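L-Ala-D/L-Glu Epimerase (PDB 1JPD) belongs to the enolase superfamily, its chain combining an N-terminal domain of the mandelate racemase/muconate lactonizing enzyme type with a C-terminal domain of TIM-barrel type. Local coordinates at residues 14-19 against 278-283; 97-102 against 111-116; 201-206 against 244-249; 252-257 against 261-266; 287-292 against 299-304. All blocks are in the same frame, centred on the assembly; numbering follows the deposited sequence.

Interaction 1: 14-19 against 278-283; sequences WPLHTP and CMLCTS
Thr282, whose methyl packs on the indole of Trp14, has its hydroxyl gripped twice: OG1 is hydrogen-bonded to OE1 of Glu47 and caps the backbone N of Arg284. Thr282 is the N-cap of helix 283-289, and the contact ties a barrel loop, the one between strand 273-276 and that helix, to strand 6-15 of the three-stranded antiparallel sheet near the N-terminus. The first torsion of Thr282 explains how one side chain serves both jobs. With chi1 at 74°, OG1 sits between the backbone N and the carbonyl carbon, where it can turn back to the helix start, while CG2 is carried round to face the tryptophan. That methyl lies over one face of the indole in a CH-pi contact, 3.7 Å from the centroid of the five-membered ring and 21° off the ring normal. It stands toward the rim, so its closest carbon is CE2 of Trp14, 3.6 Å from Thr282 CG2. The ring's own N-H is engaged outside the contact: Trp14 NE1 bonds to Glu12 OE1, which probably helps to fix the rotation of the indole, and Val32 and Arg284 also touch the side chain. Further along, where the strand has given way to loop, Leu16 and Leu280 meet through single methyl groups, the two side chains crossing at about a right angle. Trp306 and Ala30 pack on Leu280, and Leu307 packs on Leu16. No hydrogen bond joins the two segments directly; at this second point the touch is Leu16 CD1 against Leu280 CD1, 4.1 Å apart.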
# COMPACT_ATOMS: atom_id res chain seq x y z
N TRP A 14 9.82 8.30 -12.55
CA TRP A 14 9.18 7.55 -13.64
C TRP A 14 7.91 8.20 -14.18
O TRP A 14 6.99 8.52 -13.42
CB TRP A 14 8.86 6.12 -13.18
CG TRP A 14 10.06 5.32 -12.75
CD1 TRP A 14 10.78 5.47 -11.58
CD2 TRP A 14 10.66 4.23 -13.45
NE1 TRP A 14 11.78 4.53 -11.52
CE2 TRP A 14 11.73 3.76 -12.65
CE3 TRP A 14 10.40 3.61 -14.68
CZ2 TRP A 14 12.54 2.68 -13.04
CZ3 TRP A 14 11.21 2.54 -15.07
CH2 TRP A 14 12.26 2.09 -14.25
N PRO A 15 7.83 8.38 -15.50
CA PRO A 15 6.67 8.99 -16.15
C PRO A 15 5.40 8.17 -15.92
O PRO A 15 5.46 6.95 -15.77
CB PRO A 15 7.06 9.00 -17.63
CG PRO A 15 8.54 9.00 -17.60
CD PRO A 15 8.85 8.03 -16.50
N LEU A 16 4.25 8.85 -15.90
CA LEU A 16 2.96 8.19 -15.72
C LEU A 16 2.22 8.15 -17.05
O LEU A 16 2.51 8.95 -17.94
CB LEU A 16 2.13 8.94 -14.67
CG LEU A 16 2.66 8.95 -13.23
CD1 LEU A 16 1.75 9.77 -12.33
CD2 LEU A 16 2.76 7.53 -12.71
N HIS A 17 1.27 7.23 -17.19
CA HIS A 17 0.46 7.10 -18.41
C HIS A 17 -0.32 8.39 -18.66
O HIS A 17 -0.32 8.94 -19.76
CB HIS A 17 -0.54 5.95 -18.28
CG HIS A 17 -0.00 4.63 -18.71
ND1 HIS A 17 0.47 4.40 -19.98
CD2 HIS A 17 0.12 3.46 -18.04
CE1 HIS A 17 0.86 3.14 -20.08
NE2 HIS A 17 0.65 2.55 -18.92
N THR A 18 -1.00 8.84 -17.61
CA THR A 18 -1.82 10.05 -17.65
C THR A 18 -1.51 10.86 -16.38
O THR A 18 -1.12 10.30 -15.36
CB THR A 18 -3.33 9.70 -17.74
OG1 THR A 18 -3.73 8.96 -16.58
CG2 THR A 18 -3.62 8.85 -18.98
N PRO A 19 -1.69 12.20 -16.41
CA PRO A 19 -1.43 13.09 -15.27
C PRO A 19 -2.15 12.64 -13.97
O PRO A 19 -3.39 12.68 -13.84
CB PRO A 19 -1.95 14.45 -15.78
CG PRO A 19 -1.64 14.39 -17.23
CD PRO A 19 -2.08 12.99 -17.60
N CYS A 278 -0.16 0.15 -1.55
CA CYS A 278 1.11 0.54 -2.14
C CYS A 278 0.97 1.99 -2.57
O CYS A 278 -0.12 2.55 -2.53
CB CYS A 278 1.40 -0.30 -3.38
SG CYS A 278 0.35 0.17 -4.81
N MET A 279 2.09 2.58 -2.96
CA MET A 279 2.12 3.96 -3.45
C MET A 279 2.43 3.78 -4.94
O MET A 279 2.48 2.64 -5.42
CB MET A 279 3.26 4.75 -2.81
CG MET A 279 3.27 4.72 -1.31
SD MET A 279 1.98 5.75 -0.64
CE MET A 279 2.43 5.79 1.05
N LEU A 280 2.63 4.87 -5.67
CA LEU A 280 3.01 4.77 -7.07
C LEU A 280 4.45 4.25 -6.98
O LEU A 280 5.26 4.81 -6.24
CB LEU A 280 2.97 6.14 -7.75
CG LEU A 280 1.57 6.67 -8.04
CD1 LEU A 280 1.66 8.06 -8.65
CD2 LEU A 280 0.85 5.72 -8.98
N CYS A 281 4.78 3.20 -7.71
CA CYS A 281 6.11 2.61 -7.62
C CYS A 281 6.41 1.68 -8.79
O CYS A 281 5.57 1.49 -9.67
CB CYS A 281 6.20 1.82 -6.32
SG CYS A 281 4.93 0.49 -6.22
N THR A 282 7.60 1.09 -8.80
CA THR A 282 7.97 0.14 -9.84
C THR A 282 7.74 -1.24 -9.23
O THR A 282 7.45 -1.35 -8.04
CB THR A 282 9.46 0.23 -10.25
OG1 THR A 282 10.27 -0.34 -9.22
CG2 THR A 282 9.86 1.67 -10.47
N SER A 283 7.88 -2.29 -10.05
CA SER A 283 7.67 -3.65 -9.56
C SER A 283 8.52 -3.96 -8.33
O SER A 283 8.14 -4.79 -7.50
CB SER A 283 7.95 -4.67 -10.66
OG SER A 283 6.99 -4.57 -11.69

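Interaction 2: 97-102 against 111-116; sequences ALWDLA and ADLIGI
Trp99 and Leu113 meet edge-on: the CD2 methyl of the leucine sits near the plane of the indole, at the rim of its six-membered ring, with Leu113 CD2 4.0 Å from Trp99 CE3. The leucine extends straight at the neighbouring helix because its CG is anti to the backbone N (chi1 -178°). The same methyl slips in beside Ala102, 4.1 Å from Ala102 CB and 3.8 Å from Ala102 C, so it lies between Trp99 and Ala102, one turn apart on helix 89-104. Ile114 comes at the outer end of the indole from another direction, its side chain crossing that of Trp99 at about a right angle and its CD1 lying obliquely to the ring. The modelled separation there is too short to trust. Two outside groups settle the indole: Thr258 OG1 is hydrogen-bonded to Trp99 NE1, and Arg78 makes a cation-pi contact with the ring. Right after Ile114 the helix ends. Gly115 turns to positive phi (98°), and Ile116 N pairs with Ala111 O while Gly115 N pairs with Asp112 O. The contact is a surface packing of two consecutive helices, 89-104 and 110-114, in the N-terminal domain, the second closed by this Schellman motif.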
# COMPACT_ATOMS: atom_id res chain seq x y z
N ALA A 97 16.11 -3.12 1.04
CA ALA A 97 17.40 -3.43 0.42
C ALA A 97 18.11 -4.53 1.23
O ALA A 97 18.73 -5.42 0.65
CB ALA A 97 18.26 -2.18 0.35
N LEU A 98 18.01 -4.47 2.55
CA LEU A 98 18.64 -5.48 3.40
C LEU A 98 17.97 -6.85 3.24
O LEU A 98 18.65 -7.88 3.26
CB LEU A 98 18.58 -5.06 4.88
CG LEU A 98 19.41 -3.85 5.30
CD1 LEU A 98 19.19 -3.56 6.78
CD2 LEU A 98 20.89 -4.12 5.02
N TRP A 99 16.65 -6.87 3.09
CA TRP A 99 15.92 -8.13 2.90
C TRP A 99 16.31 -8.77 1.58
O TRP A 99 16.49 -9.98 1.48
CB TRP A 99 14.40 -7.91 2.88
CG TRP A 99 13.73 -7.87 4.22
CD1 TRP A 99 13.31 -6.76 4.89
CD2 TRP A 99 13.39 -8.99 5.04
NE1 TRP A 99 12.72 -7.12 6.08
CE2 TRP A 99 12.76 -8.48 6.20
CE3 TRP A 99 13.56 -10.37 4.91
CZ2 TRP A 99 12.31 -9.31 7.22
CZ3 TRP A 99 13.11 -11.19 5.93
CH2 TRP A 99 12.49 -10.66 7.07
N ASP A 100 16.44 -7.94 0.55
CA ASP A 100 16.80 -8.41 -0.78
C ASP A 100 18.18 -9.04 -0.72
O ASP A 100 18.41 -10.11 -1.28
CB ASP A 100 16.83 -7.24 -1.76
CG ASP A 100 16.77 -7.68 -3.20
OD1 ASP A 100 17.41 -7.02 -4.05
OD2 ASP A 100 16.08 -8.69 -3.48
N LEU A 101 19.09 -8.37 -0.01
CA LEU A 101 20.45 -8.84 0.16
C LEU A 101 20.50 -10.12 0.98
O LEU A 101 21.26 -11.04 0.67
CB LEU A 101 21.28 -7.77 0.86
CG LEU A 101 22.74 -8.14 1.18
CD1 LEU A 101 23.54 -8.29 -0.11
CD2 LEU A 101 23.33 -7.05 2.06
N ALA A 102 19.70 -10.19 2.04
CA ALA A 102 19.68 -11.37 2.88
C ALA A 102 19.11 -12.60 2.16
O ALA A 102 19.41 -13.74 2.52
CB ALA A 102 18.88 -11.09 4.16
N ALA A 111 10.17 -14.66 -0.68
CA ALA A 111 9.10 -15.49 -0.14
C ALA A 111 9.64 -16.71 0.62
O ALA A 111 9.19 -17.01 1.73
CB ALA A 111 8.17 -15.94 -1.26
N ASP A 112 10.61 -17.40 0.03
CA ASP A 112 11.17 -18.58 0.68
C ASP A 112 12.00 -18.24 1.91
O ASP A 112 12.01 -18.98 2.89
CB ASP A 112 12.01 -19.39 -0.31
CG ASP A 112 11.16 -20.05 -1.38
OD1 ASP A 112 10.12 -20.66 -1.02
OD2 ASP A 112 11.52 -19.98 -2.58
N LEU A 113 12.70 -17.11 1.87
CA LEU A 113 13.50 -16.70 3.01
C LEU A 113 12.56 -16.57 4.20
O LEU A 113 12.83 -17.09 5.28
CB LEU A 113 14.19 -15.36 2.72
CG LEU A 113 15.10 -14.80 3.81
CD1 LEU A 113 16.23 -15.77 4.08
CD2 LEU A 113 15.66 -13.45 3.36
N ILE A 114 11.44 -15.88 4.00
CA ILE A 114 10.45 -15.70 5.06
C ILE A 114 9.84 -17.05 5.37
O ILE A 114 9.61 -17.39 6.53
CB ILE A 114 9.31 -14.76 4.63
CG1 ILE A 114 9.86 -13.43 4.11
CG2 ILE A 114 8.36 -14.52 5.81
CD1 ILE A 114 10.52 -12.61 5.16
N GLY A 115 9.57 -17.81 4.31
CA GLY A 115 8.97 -19.12 4.48
C GLY A 115 7.47 -19.13 4.27
O GLY A 115 6.76 -19.94 4.87
N ILE A 116 6.98 -18.22 3.43
CA ILE A 116 5.54 -18.16 3.14
C ILE A 116 5.33 -18.56 1.69
O ILE A 116 6.25 -18.50 0.87
CB ILE A 116 4.96 -16.74 3.39
CG1 ILE A 116 5.69 -15.70 2.53
CG2 ILE A 116 5.10 -16.36 4.85
CD1 ILE A 116 5.24 -15.70 1.09

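Interaction 3: 201-206 against 244-249; sequences VAMLEQ and YEMVNI
The carboxylate of Glu205 and the side-chain amide of Asn248 lie almost coplanar, 23° apart, and Asn248 ND2 donates to Glu205 OE2 over 2.6 Å. The nitrogen approaches nearly in line with the C-O bond, but the oxygen stands somewhat out of the amide plane, and the N-H to acceptor angle is a bent 143°. A second flat pair is formed by Gln206, just past strand 203-205, and Tyr244, just before strand 246-249. There the Gln206 amide is inclined 33° to the ring of Tyr244, with OE1 oblique to it. Gln206 NE2 comes to 3.5 Å from Tyr244 OH, at too poor an angle for a hydrogen bond. Each has better partners: Gln206 NE2 bonds to Leu208 O and Ser230 OG, and Tyr244 OH to Asp213 OD1. In the third pair the first torsion of Met203, with CG anti to the backbone N, puts Met203 CG 4.1 Å from Met246 SD, and the bends at chi2 and chi3 bring the CE end back to the same sulfur. The two thioether chains cross at about a right angle. All this reaches over strand 225-227, which separates strands 203-205 and 246-249 in the parallel barrel sheet; Cys226 touches Met203, Met246 and Asn248. From Met203/Met246 to Glu205/Asn248 the contact changes from thioethers to polar groups. Glu205 and Asp228 stand close at the C-terminal end of the strands, consistent with the acidic metal-binding site of the enolase superfamily, and the Asn248 N-H probably helps to orient the Glu205 carboxylate.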
# COMPACT_ATOMS: atom_id res chain seq x y z
N VAL A 201 -21.39 -3.28 -0.22
CA VAL A 201 -20.01 -2.80 -0.26
C VAL A 201 -19.23 -3.54 0.83
O VAL A 201 -19.58 -3.47 2.00
CB VAL A 201 -19.93 -1.28 -0.03
CG1 VAL A 201 -18.47 -0.85 0.06
CG2 VAL A 201 -20.63 -0.54 -1.15
N ALA A 202 -18.17 -4.23 0.43
CA ALA A 202 -17.36 -5.00 1.36
C ALA A 202 -16.59 -4.15 2.38
O ALA A 202 -16.41 -4.58 3.52
CB ALA A 202 -16.39 -5.88 0.60
N MET A 203 -16.14 -2.97 1.97
CA MET A 203 -15.37 -2.13 2.87
C MET A 203 -15.30 -0.66 2.45
O MET A 203 -15.31 -0.34 1.27
CB MET A 203 -13.96 -2.72 3.00
CG MET A 203 -12.98 -1.90 3.80
SD MET A 203 -12.22 -0.58 2.80
CE MET A 203 -10.88 -1.50 1.96
N LEU A 204 -15.25 0.23 3.44
CA LEU A 204 -15.16 1.67 3.23
C LEU A 204 -13.80 2.12 3.79
O LEU A 204 -13.48 1.86 4.96
CB LEU A 204 -16.28 2.40 3.97
CG LEU A 204 -16.13 3.92 4.05
CD1 LEU A 204 -16.19 4.54 2.65
CD2 LEU A 204 -17.24 4.47 4.94
N GLU A 205 -13.01 2.81 2.97
CA GLU A 205 -11.67 3.23 3.38
C GLU A 205 -11.49 4.71 3.73
O GLU A 205 -11.84 5.59 2.94
CB GLU A 205 -10.69 2.81 2.28
CG GLU A 205 -9.25 3.18 2.51
CD GLU A 205 -8.32 2.48 1.52
OE1 GLU A 205 -8.76 2.20 0.38
OE2 GLU A 205 -7.15 2.23 1.88
N GLN A 206 -10.96 4.96 4.92
CA GLN A 206 -10.65 6.31 5.42
C GLN A 206 -11.58 7.43 4.95
O GLN A 206 -11.17 8.32 4.22
CB GLN A 206 -9.22 6.68 5.04
CG GLN A 206 -8.68 7.98 5.66
CD GLN A 206 -8.06 7.77 7.03
OE1 GLN A 206 -7.44 6.74 7.30
NE2 GLN A 206 -8.19 8.77 7.90
N TYR A 244 -11.80 1.82 13.60
CA TYR A 244 -11.65 1.06 12.37
C TYR A 244 -11.65 -0.47 12.57
O TYR A 244 -11.19 -0.98 13.59
CB TYR A 244 -10.35 1.47 11.66
CG TYR A 244 -10.23 2.94 11.32
CD1 TYR A 244 -9.73 3.86 12.24
CD2 TYR A 244 -10.62 3.41 10.08
CE1 TYR A 244 -9.62 5.22 11.93
CE2 TYR A 244 -10.52 4.76 9.76
CZ TYR A 244 -10.02 5.66 10.68
OH TYR A 244 -9.93 6.99 10.34
N GLU A 245 -12.15 -1.19 11.57
CA GLU A 245 -12.17 -2.64 11.63
C GLU A 245 -10.97 -3.19 10.89
O GLU A 245 -10.49 -4.28 11.19
CB GLU A 245 -13.45 -3.18 11.00
CG GLU A 245 -14.68 -3.09 11.89
CD GLU A 245 -15.27 -1.69 11.94
OE1 GLU A 245 -15.84 -1.35 13.00
OE2 GLU A 245 -15.18 -0.95 10.94
N MET A 246 -10.47 -2.41 9.93
CA MET A 246 -9.34 -2.82 9.09
C MET A 246 -8.25 -1.75 8.98
O MET A 246 -8.52 -0.55 9.12
CB MET A 246 -9.86 -3.15 7.68
CG MET A 246 -8.84 -3.69 6.70
SD MET A 246 -9.62 -3.92 5.07
CE MET A 246 -10.76 -5.28 5.46
N VAL A 247 -7.01 -2.18 8.74
CA VAL A 247 -5.90 -1.25 8.58
C VAL A 247 -5.26 -1.51 7.22
O VAL A 247 -5.12 -2.65 6.80
CB VAL A 247 -4.81 -1.44 9.67
CG1 VAL A 247 -5.40 -1.18 11.04
CG2 VAL A 247 -4.23 -2.84 9.60
N ASN A 248 -4.90 -0.44 6.51
CA ASN A 248 -4.27 -0.57 5.20
C ASN A 248 -2.76 -0.47 5.41
O ASN A 248 -2.23 0.61 5.71
CB ASN A 248 -4.75 0.55 4.28
CG ASN A 248 -4.17 0.46 2.88
OD1 ASN A 248 -2.98 0.17 2.71
ND2 ASN A 248 -4.99 0.72 1.87
N ILE A 249 -2.06 -1.59 5.26
CA ILE A 249 -0.60 -1.62 5.44
C ILE A 249 0.15 -1.24 4.17
O ILE A 249 -0.10 -1.79 3.10
CB ILE A 249 -0.12 -3.04 5.86
CG1 ILE A 249 -0.76 -3.44 7.19
CG2 ILE A 249 1.40 -3.06 5.97
CD1 ILE A 249 -0.53 -4.90 7.56

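Interaction 4: 252-257 against 261-266; sequences DKTGGL and LALATE
Leu261 N donates to Leu257 O over 2.8 Å, a nearly straight bond in the first turn of helix 257-269, reached after two glycines, Gly255 and Gly256, have turned the chain at positive phi out of helix 251-254. Gly256 is the N-cap of the new helix. Across that bond the leucine side chains lie on each other one turn apart, running obliquely: with CG anti to its N (chi1 179°), Leu257 reaches Leu261 through CD1, and Leu257 CD1 rests 3.9 Å from Leu261 CG. Toward strand 246-249, Thr254 splits its work. Its methyl meets Leu263, Thr254 CG2 to Leu263 CD2, 3.6 Å, with Ile249 of the strand packed against both. With chi1 at 61°, its OG1 lies between the backbone N and the carbonyl carbon and donates to Gly256 O, 2.9 Å from Thr254 OG1; the donor stands 33° out of the carbonyl plane. That bond spans the glycine turn and holds its two ends together. Outside the segments, Arg91 reaches Thr254 O through NH2 and Gly255 O through NE. A guanidinium at the carbonyl end of helix 251-254 probably complements the partial negative charge there. In this beta-alpha unit of the barrel, Thr254 OG1 thus satisfies Gly256 O and Arg91 the two carbonyls before it, while the apolar ends of Thr254 and Leu263 meet Ile249 of the strand.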
# COMPACT_ATOMS: atom_id res chain seq x y z
N ASP A 252 5.86 2.04 2.78
CA ASP A 252 6.37 3.40 2.92
C ASP A 252 5.92 4.02 4.25
O ASP A 252 6.60 4.89 4.79
CB ASP A 252 5.92 4.29 1.76
CG ASP A 252 6.57 3.92 0.44
OD1 ASP A 252 7.82 3.92 0.37
OD2 ASP A 252 5.84 3.64 -0.54
N LYS A 253 4.77 3.59 4.77
CA LYS A 253 4.27 4.12 6.03
C LYS A 253 4.82 3.34 7.23
O LYS A 253 5.10 3.92 8.27
CB LYS A 253 2.73 4.10 6.06
CG LYS A 253 2.04 4.98 5.02
CD LYS A 253 0.51 4.94 5.17
CE LYS A 253 -0.04 3.52 4.96
NZ LYS A 253 -1.52 3.42 5.18
N THR A 254 4.97 2.02 7.08
CA THR A 254 5.50 1.19 8.18
C THR A 254 7.02 1.33 8.23
O THR A 254 7.65 0.97 9.22
CB THR A 254 5.20 -0.31 7.99
OG1 THR A 254 5.82 -0.77 6.77
CG2 THR A 254 3.71 -0.58 7.94
N GLY A 255 7.60 1.82 7.14
CA GLY A 255 9.03 1.98 7.08
C GLY A 255 9.77 0.67 6.84
O GLY A 255 10.80 0.42 7.46
N GLY A 256 9.25 -0.16 5.94
CA GLY A 256 9.90 -1.42 5.64
C GLY A 256 9.06 -2.67 5.90
O GLY A 256 8.06 -2.64 6.63
N LEU A 257 9.49 -3.77 5.31
CA LEU A 257 8.80 -5.04 5.45
C LEU A 257 8.83 -5.54 6.89
O LEU A 257 7.86 -6.12 7.37
CB LEU A 257 9.44 -6.08 4.52
CG LEU A 257 8.92 -7.53 4.48
CD1 LEU A 257 7.43 -7.56 4.15
CD2 LEU A 257 9.71 -8.30 3.43
N LEU A 261 5.39 -6.63 8.64
CA LEU A 261 5.14 -7.98 9.15
C LEU A 261 4.69 -7.97 10.61
O LEU A 261 3.72 -8.62 10.98
CB LEU A 261 6.39 -8.86 9.00
CG LEU A 261 6.75 -9.28 7.56
CD1 LEU A 261 8.15 -9.86 7.51
CD2 LEU A 261 5.73 -10.29 7.07
N ALA A 262 5.41 -7.22 11.44
CA ALA A 262 5.07 -7.14 12.85
C ALA A 262 3.72 -6.45 13.03
O ALA A 262 3.00 -6.72 14.00
CB ALA A 262 6.15 -6.37 13.60
N LEU A 263 3.38 -5.57 12.10
CA LEU A 263 2.11 -4.86 12.17
C LEU A 263 0.99 -5.81 11.83
O LEU A 263 -0.05 -5.80 12.48
CB LEU A 263 2.11 -3.67 11.20
CG LEU A 263 0.80 -2.88 11.01
CD1 LEU A 263 0.21 -2.51 12.36
CD2 LEU A 263 1.07 -1.63 10.20
N ALA A 264 1.20 -6.65 10.82
CA ALA A 264 0.20 -7.63 10.41
C ALA A 264 -0.12 -8.55 11.58
O ALA A 264 -1.29 -8.72 11.95
CB ALA A 264 0.72 -8.45 9.23
N THR A 265 0.92 -9.13 12.17
CA THR A 265 0.77 -10.02 13.31
C THR A 265 0.07 -9.30 14.45
O THR A 265 -0.95 -9.76 14.97
CB THR A 265 2.15 -10.49 13.84
OG1 THR A 265 2.86 -11.17 12.80
CG2 THR A 265 1.97 -11.44 15.03
N GLU A 266 0.63 -8.16 14.84
CA GLU A 266 0.10 -7.38 15.93
C GLU A 266 -1.33 -6.89 15.70
O GLU A 266 -2.14 -6.89 16.63
CB GLU A 266 1.01 -6.19 16.20
CG GLU A 266 0.71 -5.46 17.48
CD GLU A 266 0.53 -6.42 18.63
OE1 GLU A 266 1.13 -7.51 18.60
OE2 GLU A 266 -0.21 -6.07 19.58

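Interaction 5: 287-292 against 299-304; sequences SAALPL and ADLDGP
Leu290 and Leu301 both carry CG beside the backbone N and anti to the carbonyl carbon (chi1 -67° and -52°), and from these positions each sends one methyl to the other: Leu290 CD2 lies 4.0 Å from Leu301 CD1. The side chains pass at an oblique angle. The other methyl of Leu301 faces Ala289, with Leu301 CD2 4.5 Å from Ala289 CB, a looser touch. Leu301 therefore sets its two branches against two successive residues at the end of helix 283-289, where the coil tightens into a 3-10 turn and Leu292 N bonds to Ala289 O at 3.0 Å. Leu276 of strand 273-276 also touches Leu301, while Leu118 and the C-terminal Leu324 pack on Leu290. Strand 273-276, helix 283-289 and strand 298-299 form a beta-alpha-beta crossover of the barrel, and this contact joins the helix end to the chain just past strand 298-299. Next to Leu301, Asp300 is bonded elsewhere, through OD2 in a salt bridge with Lys152 NZ. Across the two segments no hydrogen bond forms. The chemistry is purely apolar, so the fit depends on methyl shapes and burial.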
# COMPACT_ATOMS: atom_id res chain seq x y z
N SER A 287 7.12 -6.34 -5.25
CA SER A 287 7.82 -7.58 -4.91
C SER A 287 8.17 -7.59 -3.43
O SER A 287 8.01 -8.61 -2.76
CB SER A 287 9.12 -7.73 -5.71
OG SER A 287 8.86 -7.81 -7.11
N ALA A 288 8.66 -6.46 -2.92
CA ALA A 288 9.05 -6.35 -1.52
C ALA A 288 7.87 -6.50 -0.56
O ALA A 288 8.06 -6.83 0.61
CB ALA A 288 9.77 -5.02 -1.28
N ALA A 289 6.66 -6.25 -1.05
CA ALA A 289 5.46 -6.34 -0.22
C ALA A 289 4.75 -7.70 -0.29
O ALA A 289 4.04 -8.08 0.65
CB ALA A 289 4.49 -5.25 -0.60
N LEU A 290 4.96 -8.43 -1.38
CA LEU A 290 4.31 -9.73 -1.57
C LEU A 290 4.22 -10.67 -0.36
O LEU A 290 3.17 -11.27 -0.12
CB LEU A 290 4.94 -10.45 -2.75
CG LEU A 290 4.63 -9.71 -4.05
CD1 LEU A 290 5.41 -10.34 -5.21
CD2 LEU A 290 3.13 -9.74 -4.32
N PRO A 291 5.30 -10.81 0.41
CA PRO A 291 5.26 -11.70 1.57
C PRO A 291 4.02 -11.55 2.45
O PRO A 291 3.63 -12.48 3.15
CB PRO A 291 6.54 -11.35 2.32
CG PRO A 291 7.48 -11.02 1.21
CD PRO A 291 6.62 -10.16 0.30
N LEU A 292 3.39 -10.37 2.41
CA LEU A 292 2.20 -10.11 3.21
C LEU A 292 0.88 -10.59 2.58
O LEU A 292 -0.11 -10.79 3.28
CB LEU A 292 2.08 -8.60 3.50
CG LEU A 292 3.15 -7.95 4.38
CD1 LEU A 292 3.07 -6.45 4.27
CD2 LEU A 292 2.96 -8.39 5.82
N ALA A 299 -5.86 -6.92 -1.68
CA ALA A 299 -4.53 -6.54 -2.12
C ALA A 299 -4.67 -5.43 -3.16
O ALA A 299 -5.31 -5.62 -4.19
CB ALA A 299 -3.81 -7.73 -2.73
N ASP A 300 -4.10 -4.27 -2.86
CA ASP A 300 -4.13 -3.15 -3.79
C ASP A 300 -2.66 -2.90 -4.14
O ASP A 300 -2.00 -2.04 -3.54
CB ASP A 300 -4.76 -1.93 -3.11
CG ASP A 300 -4.98 -0.78 -4.07
OD1 ASP A 300 -4.79 -0.98 -5.29
OD2 ASP A 300 -5.34 0.33 -3.62
N LEU A 301 -2.15 -3.67 -5.10
CA LEU A 301 -0.75 -3.58 -5.50
C LEU A 301 -0.48 -3.19 -6.94
O LEU A 301 0.63 -3.40 -7.43
CB LEU A 301 -0.06 -4.92 -5.24
CG LEU A 301 -0.19 -5.57 -3.86
CD1 LEU A 301 0.27 -7.03 -3.93
CD2 LEU A 301 0.63 -4.78 -2.85
N ASP A 302 -1.45 -2.61 -7.64
CA ASP A 302 -1.21 -2.28 -9.04
C ASP A 302 -0.48 -0.96 -9.29
O ASP A 302 -0.49 -0.44 -10.41
CB ASP A 302 -2.52 -2.34 -9.85
CG ASP A 302 -3.47 -1.18 -9.57
OD1 ASP A 302 -4.52 -1.12 -10.23
OD2 ASP A 302 -3.17 -0.33 -8.69
N GLY A 303 0.18 -0.42 -8.28
CA GLY A 303 0.91 0.82 -8.46
C GLY A 303 1.72 0.88 -9.75
O GLY A 303 1.64 1.85 -10.49
N PRO A 304 2.50 -0.16 -10.06
CA PRO A 304 3.30 -0.14 -11.29
C PRO A 304 2.52 0.11 -12.58
O PRO A 304 3.06 0.72 -13.50
CB PRO A 304 3.97 -1.52 -11.29
CG PRO A 304 4.14 -1.80 -9.82
CD PRO A 304 2.80 -1.37 -9.26

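Interactions 3, 4 and 5 are buried and belong to the barrel, whereas interaction 2 lies at the surface and interaction 1 is partly buried, joining the N-terminal sheet to a barrel loop. Interactions 3 and 4 follow each other in the chain: Ile249 packs on Thr254 and Leu263, and Lys253 NZ probably bonds to Asn248 O. Leu292 links interaction 5 to both, touching Leu261 and Ile249. Trp99 carries interaction 2 over to Leu257, and Pro304 of interaction 5 packs against Thr282 of interaction 1. Contacts 2 and 5 are apolar, and 1 rests on a CH-pi and a methyl contact; only 3 pairs side chains by a hydrogen bond, while that of 4 is between backbones.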